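Local coordinates for protein aerobactin synthase IucA (Klebsiella pneumoniae subsp. pneumoniae, PDB 5JM8) that probably joins citrate to N6-acetyl-N6-hydroxylysine at the expense of ATP, a step in making the siderophore aerobactin, at residues Phe205-Asn209 against Gly256-Leu260; Ala210-Glu216 against Lys250-Gly256; Phe414-Asp419 against Val524-Leu530. One frame throughout, in Å; residues are numbered along the deposited sequence.

Contact 1 of 3, residues Phe205-Asn209 against Gly256-Leu260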
ATOM      1  N   PHE A 205      -1.038  -7.278  23.821  1.00 25.77           N
ATOM      2  CA  PHE A 205      -1.220  -8.349  22.849  1.00 23.86           C
ATOM      3  C   PHE A 205      -2.694  -8.527  22.503  1.00 23.43           C
ATOM      4  O   PHE A 205      -3.057  -8.636  21.334  1.00 24.33           O
ATOM      5  CB  PHE A 205      -0.639  -9.661  23.388  1.00 23.75           C
ATOM      6  CG  PHE A 205      -0.683 -10.797  22.403  1.00 23.02           C
ATOM      7  CD1 PHE A 205       0.353 -10.992  21.504  1.00 22.26           C
ATOM      8  CD2 PHE A 205      -1.755 -11.672  22.380  1.00 22.84           C
ATOM      9  CE1 PHE A 205       0.318 -12.036  20.600  1.00 22.58           C
ATOM     10  CE2 PHE A 205      -1.795 -12.719  21.477  1.00 23.82           C
ATOM     11  CZ  PHE A 205      -0.758 -12.899  20.586  1.00 23.77           C
ATOM     12  N   ALA A 206      -3.540  -8.546  23.527  1.00 22.93           N
ATOM     13  CA  ALA A 206      -4.975  -8.702  23.326  1.00 22.71           C
ATOM     14  C   ALA A 206      -5.562  -7.489  22.617  1.00 22.46           C
ATOM     15  O   ALA A 206      -6.499  -7.612  21.829  1.00 21.66           O
ATOM     16  CB  ALA A 206      -5.670  -8.920  24.654  1.00 24.66           C
ATOM     17  N   ALA A 207      -5.000  -6.319  22.899  1.00 22.15           N
ATOM     18  CA  ALA A 207      -5.504  -5.072  22.339  1.00 22.12           C
ATOM     19  C   ALA A 207      -5.232  -4.967  20.843  1.00 21.88           C
ATOM     20  O   ALA A 207      -6.085  -4.513  20.085  1.00 20.16           O
ATOM     21  CB  ALA A 207      -4.887  -3.891  23.063  1.00 23.35           C
ATOM     22  N   GLU A 208      -4.045  -5.388  20.420  1.00 19.23           N
ATOM     23  CA  GLU A 208      -3.650  -5.235  19.026  1.00 21.85           C
ATOM     24  C   GLU A 208      -3.985  -6.465  18.181  1.00 25.83           C
ATOM     25  O   GLU A 208      -3.711  -6.482  16.981  1.00 31.00           O
ATOM     26  CB  GLU A 208      -2.149  -4.926  18.934  1.00 22.81           C
ATOM     27  CG  GLU A 208      -1.228  -6.062  19.336  1.00 26.40           C
ATOM     28  CD  GLU A 208       0.234  -5.650  19.336  1.00 31.69           C
ATOM     29  OE1 GLU A 208       0.511  -4.443  19.172  1.00 32.13           O
ATOM     30  OE2 GLU A 208       1.106  -6.535  19.491  1.00 35.77           O
ATOM     31  N   ASN A 209      -4.584  -7.483  18.800  1.00 27.03           N
ATOM     32  CA  ASN A 209      -4.952  -8.707  18.086  1.00 24.01           C
ATOM     33  C   ASN A 209      -6.441  -9.026  18.146  1.00 28.18           C
ATOM     34  O   ASN A 209      -7.013  -9.513  17.171  1.00 33.37           O
ATOM     35  CB  ASN A 209      -4.164  -9.894  18.632  1.00 18.53           C
ATOM     36  CG  ASN A 209      -2.715  -9.870  18.202  1.00 18.03           C
ATOM     37  OD1 ASN A 209      -2.407 -10.046  17.024  1.00 19.30           O
ATOM     38  ND2 ASN A 209      -1.815  -9.653  19.153  1.00 18.97           N
ATOM     39  N   GLY A 256     -10.463 -12.072  16.466  1.00 20.91           N
ATOM     40  CA  GLY A 256      -9.378 -11.152  16.193  1.00 19.00           C
ATOM     41  C   GLY A 256      -8.637 -11.362  14.889  1.00 20.46           C
ATOM     42  O   GLY A 256      -9.154 -11.954  13.941  1.00 24.10           O
ATOM     43  N   ALA A 257      -7.406 -10.860  14.860  1.00 20.49           N
ATOM     44  CA  ALA A 257      -6.598 -10.837  13.650  1.00 19.73           C
ATOM     45  C   ALA A 257      -6.240 -12.244  13.183  1.00 21.56           C
ATOM     46  O   ALA A 257      -6.223 -13.177  13.982  1.00 22.20           O
ATOM     47  CB  ALA A 257      -5.335 -10.024  13.891  1.00 18.43           C
ATOM     48  N   PRO A 258      -5.956 -12.398  11.880  1.00 22.28           N
ATOM     49  CA  PRO A 258      -5.581 -13.706  11.333  1.00 19.79           C
ATOM     50  C   PRO A 258      -4.135 -14.076  11.642  1.00 18.57           C
ATOM     51  O   PRO A 258      -3.252 -13.224  11.541  1.00 22.78           O
ATOM     52  CB  PRO A 258      -5.785 -13.521   9.831  1.00 19.01           C
ATOM     53  CG  PRO A 258      -5.518 -12.080   9.603  1.00 20.68           C
ATOM     54  CD  PRO A 258      -6.013 -11.364  10.831  1.00 22.72           C
ATOM     55  N   TRP A 259      -3.906 -15.333  12.008  1.00 17.17           N
ATOM     56  CA  TRP A 259      -2.566 -15.823  12.313  1.00 14.52           C
ATOM     57  C   TRP A 259      -2.162 -16.935  11.355  1.00 20.94           C
ATOM     58  O   TRP A 259      -2.987 -17.759  10.970  1.00 21.00           O
ATOM     59  CB  TRP A 259      -2.498 -16.322  13.751  1.00 15.08           C
ATOM     60  CG  TRP A 259      -2.548 -15.221  14.742  1.00 17.54           C
ATOM     61  CD1 TRP A 259      -3.658 -14.564  15.183  1.00 20.75           C
ATOM     62  CD2 TRP A 259      -1.437 -14.633  15.423  1.00 17.60           C
ATOM     63  NE1 TRP A 259      -3.306 -13.605  16.100  1.00 21.14           N
ATOM     64  CE2 TRP A 259      -1.946 -13.627  16.262  1.00 19.29           C
ATOM     65  CE3 TRP A 259      -0.058 -14.859  15.398  1.00 17.05           C
ATOM     66  CZ2 TRP A 259      -1.126 -12.852  17.074  1.00 17.20           C
ATOM     67  CZ3 TRP A 259       0.752 -14.090  16.204  1.00 15.94           C
ATOM     68  CH2 TRP A 259       0.218 -13.099  17.030  1.00 16.65           C
ATOM     69  N   LEU A 260      -0.885 -16.949  10.987  1.00 19.44           N
ATOM     70  CA  LEU A 260      -0.355 -17.926  10.043  1.00 13.71           C
ATOM     71  C   LEU A 260       0.564 -18.923  10.743  1.00 16.71           C
ATOM     72  O   LEU A 260       1.565 -18.522  11.337  1.00 13.95           O
ATOM     73  CB  LEU A 260       0.420 -17.223   8.923  1.00 13.19           C
ATOM     74  CG  LEU A 260      -0.358 -16.589   7.768  1.00 12.93           C
ATOM     75  CD1 LEU A 260      -1.234 -15.434   8.230  1.00 13.04           C
ATOM     76  CD2 LEU A 260       0.620 -16.127   6.703  1.00 17.12           C
TER

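Contact 2 of 3, residues Ala210-Glu216 against Lys250-Gly256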
ATOM      1  N   ALA A 210      -7.060  -8.766  19.293  1.00 22.02           N
ATOM      2  CA  ALA A 210      -8.495  -8.977  19.455  1.00 23.38           C
ATOM      3  C   ALA A 210      -9.100  -7.878  20.322  1.00 25.59           C
ATOM      4  O   ALA A 210      -9.544  -8.138  21.441  1.00 26.90           O
ATOM      5  CB  ALA A 210      -8.762 -10.336  20.061  1.00 22.53           C
ATOM      6  N   PRO A 211      -9.121  -6.642  19.802  1.00 27.50           N
ATOM      7  CA  PRO A 211      -9.603  -5.476  20.550  1.00 25.84           C
ATOM      8  C   PRO A 211     -11.025  -5.646  21.071  1.00 22.35           C
ATOM      9  O   PRO A 211     -11.355  -5.130  22.138  1.00 21.28           O
ATOM     10  CB  PRO A 211      -9.557  -4.338  19.523  1.00 19.32           C
ATOM     11  CG  PRO A 211      -8.763  -4.830  18.389  1.00 25.39           C
ATOM     12  CD  PRO A 211      -8.784  -6.314  18.406  1.00 26.37           C
ATOM     13  N   GLN A 212     -11.857  -6.359  20.320  1.00 21.36           N
ATOM     14  CA  GLN A 212     -13.277  -6.448  20.641  1.00 24.13           C
ATOM     15  C   GLN A 212     -13.537  -7.339  21.857  1.00 21.73           C
ATOM     16  O   GLN A 212     -14.679  -7.473  22.298  1.00 22.41           O
ATOM     17  CB  GLN A 212     -14.074  -6.957  19.432  1.00 28.66           C
ATOM     18  CG  GLN A 212     -13.821  -8.408  19.038  1.00 33.95           C
ATOM     19  CD  GLN A 212     -12.636  -8.581  18.100  1.00 39.47           C
ATOM     20  OE1 GLN A 212     -11.822  -7.673  17.922  1.00 44.29           O
ATOM     21  NE2 GLN A 212     -12.538  -9.756  17.488  1.00 38.73           N
ATOM     22  N   LEU A 213     -12.478  -7.946  22.389  1.00 23.20           N
ATOM     23  CA  LEU A 213     -12.580  -8.767  23.591  1.00 24.77           C
ATOM     24  C   LEU A 213     -12.168  -7.992  24.834  1.00 28.65           C
ATOM     25  O   LEU A 213     -12.125  -8.542  25.934  1.00 31.76           O
ATOM     26  CB  LEU A 213     -11.711 -10.021  23.469  1.00 22.36           C
ATOM     27  CG  LEU A 213     -12.144 -11.082  22.460  1.00 22.86           C
ATOM     28  CD1 LEU A 213     -11.166 -12.244  22.491  1.00 21.17           C
ATOM     29  CD2 LEU A 213     -13.559 -11.569  22.731  1.00 22.12           C
ATOM     30  N   LEU A 214     -11.861  -6.712  24.662  1.00 24.32           N
ATOM     31  CA  LEU A 214     -11.399  -5.906  25.779  1.00 24.24           C
ATOM     32  C   LEU A 214     -12.531  -5.622  26.760  1.00 24.60           C
ATOM     33  O   LEU A 214     -12.288  -5.157  27.871  1.00 25.36           O
ATOM     34  CB  LEU A 214     -10.789  -4.599  25.275  1.00 23.11           C
ATOM     35  CG  LEU A 214      -9.412  -4.738  24.614  1.00 24.37           C
ATOM     36  CD1 LEU A 214      -8.968  -3.415  24.016  1.00 21.86           C
ATOM     37  CD2 LEU A 214      -8.371  -5.246  25.607  1.00 22.55           C
ATOM     38  N   ASN A 215     -13.767  -5.919  26.364  1.00 24.74           N
ATOM     39  CA  ASN A 215     -14.900  -5.784  27.275  1.00 25.81           C
ATOM     40  C   ASN A 215     -14.842  -6.825  28.394  1.00 26.50           C
ATOM     41  O   ASN A 215     -15.667  -6.812  29.308  1.00 27.50           O
ATOM     42  CB  ASN A 215     -16.233  -5.899  26.520  1.00 25.81           C
ATOM     43  CG  ASN A 215     -16.358  -7.188  25.725  1.00 25.22           C
ATOM     44  OD1 ASN A 215     -15.579  -8.122  25.898  1.00 25.99           O
ATOM     45  ND2 ASN A 215     -17.350  -7.242  24.847  1.00 25.07           N
ATOM     46  N   GLU A 216     -13.858  -7.717  28.307  1.00 26.00           N
ATOM     47  CA  GLU A 216     -13.642  -8.756  29.307  1.00 27.32           C
ATOM     48  C   GLU A 216     -12.360  -8.531  30.106  1.00 29.06           C
ATOM     49  O   GLU A 216     -11.963  -9.385  30.898  1.00 27.25           O
ATOM     50  CB  GLU A 216     -13.589 -10.129  28.634  1.00 27.28           C
ATOM     51  CG  GLU A 216     -14.918 -10.596  28.078  1.00 29.16           C
ATOM     52  CD  GLU A 216     -15.957 -10.827  29.158  1.00 32.17           C
ATOM     53  OE1 GLU A 216     -15.569 -11.004  30.333  1.00 30.50           O
ATOM     54  OE2 GLU A 216     -17.163 -10.832  28.829  1.00 36.20           O
ATOM     55  N   LYS A 250     -13.285 -18.040  31.686  1.00 35.33           N
ATOM     56  CA  LYS A 250     -14.404 -17.891  30.766  1.00 31.08           C
ATOM     57  C   LYS A 250     -13.906 -18.088  29.339  1.00 27.98           C
ATOM     58  O   LYS A 250     -12.931 -17.467  28.920  1.00 26.93           O
ATOM     59  CB  LYS A 250     -15.069 -16.521  30.918  1.00 31.10           C
ATOM     60  CG  LYS A 250     -16.243 -16.298  29.970  1.00 30.48           C
ATOM     61  CD  LYS A 250     -16.865 -14.925  30.148  1.00 30.37           C
ATOM     62  CE  LYS A 250     -18.038 -14.724  29.196  1.00 28.91           C
ATOM     63  NZ  LYS A 250     -18.650 -13.373  29.330  1.00 29.19           N
ATOM     64  N   ASP A 251     -14.584 -18.959  28.604  1.00 26.71           N
ATOM     65  CA  ASP A 251     -14.227 -19.251  27.223  1.00 26.56           C
ATOM     66  C   ASP A 251     -14.865 -18.242  26.267  1.00 30.31           C
ATOM     67  O   ASP A 251     -16.074 -18.270  26.039  1.00 31.95           O
ATOM     68  CB  ASP A 251     -14.666 -20.672  26.867  1.00 25.76           C
ATOM     69  CG  ASP A 251     -14.185 -21.111  25.500  1.00 31.62           C
ATOM     70  OD1 ASP A 251     -13.565 -20.299  24.781  1.00 30.59           O
ATOM     71  OD2 ASP A 251     -14.436 -22.280  25.140  1.00 24.81           O
ATOM     72  N   LEU A 252     -14.041 -17.365  25.699  1.00 31.52           N
ATOM     73  CA  LEU A 252     -14.532 -16.299  24.828  1.00 30.03           C
ATOM     74  C   LEU A 252     -14.596 -16.738  23.368  1.00 31.36           C
ATOM     75  O   LEU A 252     -15.168 -16.043  22.527  1.00 27.02           O
ATOM     76  CB  LEU A 252     -13.644 -15.059  24.959  1.00 23.60           C
ATOM     77  CG  LEU A 252     -13.550 -14.449  26.362  1.00 24.45           C
ATOM     78  CD1 LEU A 252     -12.613 -13.251  26.369  1.00 24.10           C
ATOM     79  CD2 LEU A 252     -14.924 -14.045  26.878  1.00 25.28           C
ATOM     80  N   GLY A 253     -14.009 -17.891  23.067  1.00 32.39           N
ATOM     81  CA  GLY A 253     -14.013 -18.413  21.713  1.00 32.58           C
ATOM     82  C   GLY A 253     -12.916 -17.816  20.851  1.00 31.90           C
ATOM     83  O   GLY A 253     -11.976 -17.199  21.360  1.00 31.22           O
ATOM     84  N   GLU A 254     -13.040 -18.004  19.540  1.00 28.38           N
ATOM     85  CA  GLU A 254     -12.081 -17.451  18.589  1.00 28.58           C
ATOM     86  C   GLU A 254     -12.426 -16.011  18.238  1.00 28.55           C
ATOM     87  O   GLU A 254     -13.600 -15.653  18.141  1.00 32.16           O
ATOM     88  CB  GLU A 254     -12.043 -18.293  17.316  1.00 28.29           C
ATOM     89  CG  GLU A 254     -11.641 -19.735  17.542  1.00 28.73           C
ATOM     90  CD  GLU A 254     -11.678 -20.552  16.268  1.00 27.26           C
ATOM     91  OE1 GLU A 254     -12.065 -19.998  15.216  1.00 26.17           O
ATOM     92  OE2 GLU A 254     -11.321 -21.747  16.318  1.00 24.97           O
ATOM     93  N   ALA A 255     -11.398 -15.190  18.041  1.00 27.09           N
ATOM     94  CA  ALA A 255     -11.603 -13.783  17.726  1.00 23.50           C
ATOM     95  C   ALA A 255     -10.315 -13.105  17.287  1.00 23.80           C
ATOM     96  O   ALA A 255      -9.219 -13.507  17.683  1.00 24.86           O
ATOM     97  CB  ALA A 255     -12.181 -13.052  18.931  1.00 23.23           C
ATOM     98  N   GLY A 256     -10.463 -12.072  16.466  1.00 20.91           N
ATOM     99  CA  GLY A 256      -9.378 -11.152  16.193  1.00 19.00           C
ATOM    100  C   GLY A 256      -8.637 -11.362  14.889  1.00 20.46           C
ATOM    101  O   GLY A 256      -9.154 -11.954  13.941  1.00 24.10           O
TER

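Contact 3 of 3, residues Phe414-Asp419 against Val524-Leu530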
ATOM      1  N   PHE A 414      29.494 -17.585  14.111  1.00 18.89           N
ATOM      2  CA  PHE A 414      30.775 -18.150  14.528  1.00 19.73           C
ATOM      3  C   PHE A 414      31.512 -17.208  15.476  1.00 20.34           C
ATOM      4  O   PHE A 414      32.264 -17.653  16.343  1.00 21.22           O
ATOM      5  CB  PHE A 414      31.660 -18.445  13.315  1.00 19.89           C
ATOM      6  CG  PHE A 414      31.349 -19.745  12.628  1.00 20.53           C
ATOM      7  CD1 PHE A 414      31.729 -20.953  13.191  1.00 20.17           C
ATOM      8  CD2 PHE A 414      30.700 -19.757  11.404  1.00 22.48           C
ATOM      9  CE1 PHE A 414      31.452 -22.147  12.552  1.00 23.23           C
ATOM     10  CE2 PHE A 414      30.420 -20.948  10.761  1.00 21.41           C
ATOM     11  CZ  PHE A 414      30.796 -22.143  11.335  1.00 21.39           C
ATOM     12  N   THR A 415      31.302 -15.906  15.297  1.00 20.60           N
ATOM     13  CA  THR A 415      31.966 -14.894  16.117  1.00 21.80           C
ATOM     14  C   THR A 415      31.305 -14.767  17.485  1.00 21.41           C
ATOM     15  O   THR A 415      31.976 -14.528  18.489  1.00 24.80           O
ATOM     16  CB  THR A 415      31.958 -13.513  15.432  1.00 19.90           C
ATOM     17  OG1 THR A 415      32.635 -13.594  14.171  1.00 19.57           O
ATOM     18  CG2 THR A 415      32.652 -12.475  16.301  1.00 20.54           C
ATOM     19  N   ALA A 416      29.986 -14.918  17.518  1.00 20.41           N
ATOM     20  CA  ALA A 416      29.239 -14.852  18.768  1.00 20.82           C
ATOM     21  C   ALA A 416      29.677 -15.955  19.730  1.00 21.76           C
ATOM     22  O   ALA A 416      29.726 -15.749  20.942  1.00 22.52           O
ATOM     23  CB  ALA A 416      27.751 -14.953  18.498  1.00 20.10           C
ATOM     24  N   GLU A 417      29.986 -17.126  19.181  1.00 21.75           N
ATOM     25  CA  GLU A 417      30.472 -18.245  19.982  1.00 23.68           C
ATOM     26  C   GLU A 417      31.935 -18.057  20.377  1.00 25.77           C
ATOM     27  O   GLU A 417      32.305 -18.254  21.532  1.00 24.51           O
ATOM     28  CB  GLU A 417      30.308 -19.563  19.217  1.00 22.41           C
ATOM     29  CG  GLU A 417      30.794 -20.804  19.974  1.00 24.91           C
ATOM     30  CD  GLU A 417      32.306 -20.973  19.951  1.00 31.40           C
ATOM     31  OE1 GLU A 417      32.912 -20.794  18.872  1.00 35.49           O
ATOM     32  OE2 GLU A 417      32.888 -21.275  21.016  1.00 33.42           O
ATOM     33  N   ALA A 418      32.767 -17.691  19.410  1.00 25.63           N
ATOM     34  CA  ALA A 418      34.201 -17.601  19.645  1.00 24.07           C
ATOM     35  C   ALA A 418      34.559 -16.463  20.597  1.00 24.65           C
ATOM     36  O   ALA A 418      35.246 -16.675  21.595  1.00 25.71           O
ATOM     37  CB  ALA A 418      34.932 -17.430  18.329  1.00 23.59           C
ATOM     38  N   ASP A 419      34.087 -15.258  20.291  1.00 24.01           N
ATOM     39  CA  ASP A 419      34.494 -14.073  21.036  1.00 24.52           C
ATOM     40  C   ASP A 419      33.700 -13.852  22.325  1.00 25.20           C
ATOM     41  O   ASP A 419      34.233 -13.290  23.281  1.00 27.45           O
ATOM     42  CB  ASP A 419      34.382 -12.833  20.144  1.00 25.43           C
ATOM     43  CG  ASP A 419      35.380 -12.844  18.996  1.00 26.72           C
ATOM     44  OD1 ASP A 419      36.192 -13.792  18.917  1.00 28.79           O
ATOM     45  OD2 ASP A 419      35.365 -11.902  18.176  1.00 25.85           O
ATOM     46  N   VAL A 524      39.050 -14.365  15.098  1.00 30.81           N
ATOM     47  CA  VAL A 524      38.350 -14.700  16.338  1.00 29.39           C
ATOM     48  C   VAL A 524      39.319 -15.067  17.459  1.00 30.54           C
ATOM     49  O   VAL A 524      40.487 -15.375  17.215  1.00 30.82           O
ATOM     50  CB  VAL A 524      37.359 -15.866  16.137  1.00 28.63           C
ATOM     51  CG1 VAL A 524      36.281 -15.474  15.142  1.00 23.88           C
ATOM     52  CG2 VAL A 524      38.080 -17.128  15.681  1.00 32.19           C
ATOM     53  N   THR A 525      38.815 -15.034  18.689  1.00 29.63           N
ATOM     54  CA  THR A 525      39.622 -15.323  19.868  1.00 30.88           C
ATOM     55  C   THR A 525      39.794 -16.829  20.049  1.00 33.20           C
ATOM     56  O   THR A 525      40.912 -17.346  20.008  1.00 28.00           O
ATOM     57  CB  THR A 525      38.988 -14.726  21.137  1.00 29.85           C
ATOM     58  OG1 THR A 525      38.618 -13.364  20.892  1.00 28.21           O
ATOM     59  CG2 THR A 525      39.963 -14.787  22.302  1.00 32.81           C
ATOM     60  N   HIS A 526      38.678 -17.525  20.253  1.00 31.68           N
ATOM     61  CA  HIS A 526      38.687 -18.975  20.392  1.00 27.27           C
ATOM     62  C   HIS A 526      38.496 -19.644  19.039  1.00 26.45           C
ATOM     63  O   HIS A 526      37.382 -19.712  18.519  1.00 26.53           O
ATOM     64  CB  HIS A 526      37.597 -19.431  21.361  1.00 28.84           C
ATOM     65  CG  HIS A 526      37.805 -18.963  22.767  1.00 29.70           C
ATOM     66  ND1 HIS A 526      37.595 -17.658  23.158  1.00 30.12           N
ATOM     67  CD2 HIS A 526      38.206 -19.628  23.878  1.00 31.40           C
ATOM     68  CE1 HIS A 526      37.855 -17.539  24.447  1.00 31.61           C
ATOM     69  NE2 HIS A 526      38.229 -18.721  24.907  1.00 32.32           N
ATOM     70  N   LYS A 527      39.589 -20.157  18.483  1.00 28.17           N
ATOM     71  CA  LYS A 527      39.568 -20.761  17.155  1.00 30.23           C
ATOM     72  C   LYS A 527      39.070 -22.205  17.190  1.00 27.33           C
ATOM     73  O   LYS A 527      39.011 -22.869  16.154  1.00 25.92           O
ATOM     74  CB  LYS A 527      40.966 -20.705  16.537  1.00 26.70           C
ATOM     75  CG  LYS A 527      41.504 -19.292  16.390  1.00 26.92           C
ATOM     76  CD  LYS A 527      42.946 -19.275  15.909  1.00 29.55           C
ATOM     77  CE  LYS A 527      43.489 -17.855  15.849  1.00 33.32           C
ATOM     78  NZ  LYS A 527      42.700 -16.979  14.938  1.00 33.92           N
ATOM     79  N   THR A 528      38.702 -22.669  18.383  1.00 28.69           N
ATOM     80  CA  THR A 528      38.327 -24.061  18.619  1.00 29.83           C
ATOM     81  C   THR A 528      37.358 -24.623  17.584  1.00 28.36           C
ATOM     82  O   THR A 528      37.560 -25.720  17.062  1.00 29.88           O
ATOM     83  CB  THR A 528      37.681 -24.220  20.011  1.00 30.67           C
ATOM     84  OG1 THR A 528      38.585 -23.747  21.018  1.00 35.19           O
ATOM     85  CG2 THR A 528      37.326 -25.678  20.285  1.00 28.29           C
ATOM     86  N   CYS A 529      36.310 -23.861  17.292  1.00 26.71           N
ATOM     87  CA  CYS A 529      35.222 -24.329  16.442  1.00 31.08           C
ATOM     88  C   CYS A 529      35.563 -24.326  14.954  1.00 27.73           C
ATOM     89  O   CYS A 529      35.224 -25.262  14.235  1.00 26.92           O
ATOM     90  CB  CYS A 529      33.983 -23.471  16.677  1.00 40.07           C
ATOM     91  SG  CYS A 529      32.528 -24.027  15.779  1.00 45.50           S
ATOM     92  N   LEU A 530      36.223 -23.269  14.491  1.00 28.21           N
ATOM     93  CA  LEU A 530      36.566 -23.148  13.078  1.00 25.05           C
ATOM     94  C   LEU A 530      37.735 -24.056  12.694  1.00 28.48           C
ATOM     95  O   LEU A 530      37.836 -24.486  11.543  1.00 30.26           O
ATOM     96  CB  LEU A 530      36.890 -21.695  12.741  1.00 22.69           C
ATOM     97  CG  LEU A 530      35.678 -20.762  12.805  1.00 23.57           C
ATOM     98  CD1 LEU A 530      36.099 -19.305  12.767  1.00 24.09           C
ATOM     99  CD2 LEU A 530      34.713 -21.066  11.668  1.00 25.15           C
TER
HETATM  100  O   HOH W   1      35.478 -21.899  18.926  1.00 21.43           O

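Contact 1 of 3, residues Phe205-Asn209 against Gly256-Leu260
A helix-to-corner contact, one backbone hydrogen bond backed by a small aromatic cluster, joins Phe205 and Asn209, late in helix 198-209, to the corner where strand 249-255 gives way to strand 258-261. The bond runs from Ala257 N to Asn209 O, 2.7 Å long with 156° at the hydrogen, and it enters nearly along the C=O axis, so the Asn209 carbonyl is used by the corner. Gly256 sits directly beside this bond, its CA 3.0 Å from Asn209 O, and the backbones are nearest here, with 5.2 Å between Asn209 CA and Ala257 CA.

Asn209 carries the polar part of the cluster. Its CG stands anti to the carbonyl carbon (chi1 -73°), which turns the amide back along the helix: ND2 gives a 2.7 Å bond to Phe205 O and rests over the centre of the Phe205 ring, 3.4 Å above its plane. With the amide rotation fixed in this way, OD1 comes to 3.1 Å from Trp259 CZ2, a close carbon-oxygen approach; the amide and indole planes are 40° apart. Phe205 reaches Trp259 from the opposite direction. Phe205 CZ lies 3.5 Å from Trp259 CZ2, yet the centroids of the two six-membered rings are 5.6 Å apart, so the rings meet rim to rim and are not stacked.

The cluster lies where strands 177-185 and 221-226 of one sheet come near strand 275-284 of another, within the IucA/IucC region. Leu179 of strand 177-185 touches both aromatic side chains, as does Ile277 of strand 275-284, while Trp181 packs on Asn209 and Pro225 of strand 221-226 on Phe205.

Contact 2 of 3, residues Ala210-Glu216 against Lys250-Gly256
Glu216 OE2 accepts from Lys250 NZ at 3.0 Å, a salt bridge at one end of the contact between the 3-10 turns after helix 198-209 and strand 249-255, outermost of its three-stranded sheet within the chain. The ammonium group approaches from above the carboxylate plane, 52° out of it, and the two side chains cross at about a right angle. The lysine is fully extended. In Glu216, chi1 (-69°) brings CG to 3.7 Å from Leu252 CD2, and a bend at chi2 (-65°) turns the carboxylate toward Lys250.

Beneath the ion pair lies an apolar patch. Leu213 and Leu252 run antiparallel alongside one another, with CD2 of Leu213 4.1 Å from CD1 of Leu252, while the other branch of Leu213, CD1, meets Ala255 CB at 3.8 Å. At the far end Gln212 NE2 stands 3.6 Å from Ala255 CB; its 3.3 Å approach to Gly256 N is no hydrogen bond, as both are donors.

The strand is irregular here. Leu252 and Gly253 both face Trp181 across the sheet, a classic beta bulge, and Asp251 OD1 accepts from Gly253 N at 3.0 Å in an Asx turn, while OD2 forms a salt bridge with Arg180.

No backbone hydrogen bond links the two segments, so the join rests mainly on side chains: a leucine-alanine patch with a charged pair at one margin, with Lys250 exposed, where solvent probably weakens the electrostatic gain.

Contact 3 of 3, residues Phe414-Asp419 against Val524-Leu530
The last turns of helix 394-420 face a loop that leads into helix 528-535; the two chains approach most closely at Ala418 and His526, whose CA atoms are 4.8 Å apart, and diverge to 7.8 Å between the CA atoms of Phe414 and Leu530. Asp419 OD1 takes two bonds from one residue: Thr525 N, 2.9 Å away, with 162° at the hydrogen, while Thr525 OG1 comes from above the carboxylate plane. The other oxygen, OD2, pairs with Arg318, so the carboxylate is held at both ends. His526, its ring stacked on that of His456, adds a weak bond from ND1 to Ala418 O, and Ala418 CB packs 3.6 Å from Val524 CB.

Within this FhuF-like region a water bridges helix and loop. It donates to Glu417 OE1 and His526 O and accepts from Cys529 N at 2.7 Å, in the first turn of helix 528-535. Deeper in, Leu530 CD2 makes a CH-pi contact over one face of Phe414, 3.6 Å from the ring centroid, offset toward the rim and nearest CD1. Cys529 SG, swung anti to its own nitrogen (chi1 -176°), meets the same ring at the edge, in its plane. Phe482 of helix 475-500 adds an edge-to-face partner to Phe414.

Overall arrangement
Contacts 1 and 2 form one continuous unit. Their centres are 10 Å apart, they share Gly256, and Ala207 CA of contact 1 touches Leu214 CD1 of contact 2 at 4.2 Å; along the chain, contact 2 is nested inside the loop that contact 1 closes. Contact 3 is separate, following later in the chain within the FhuF-like region, its centre about 40 Å from that of contact 1 and 48 Å from that of contact 2. The Trp259 side chain of contact 1 stands about 11 Å from the bound ATP, too far for direct contact. The magnesium ion is bound by Gln429, Asn430 and Asp447, all outside the three contacts.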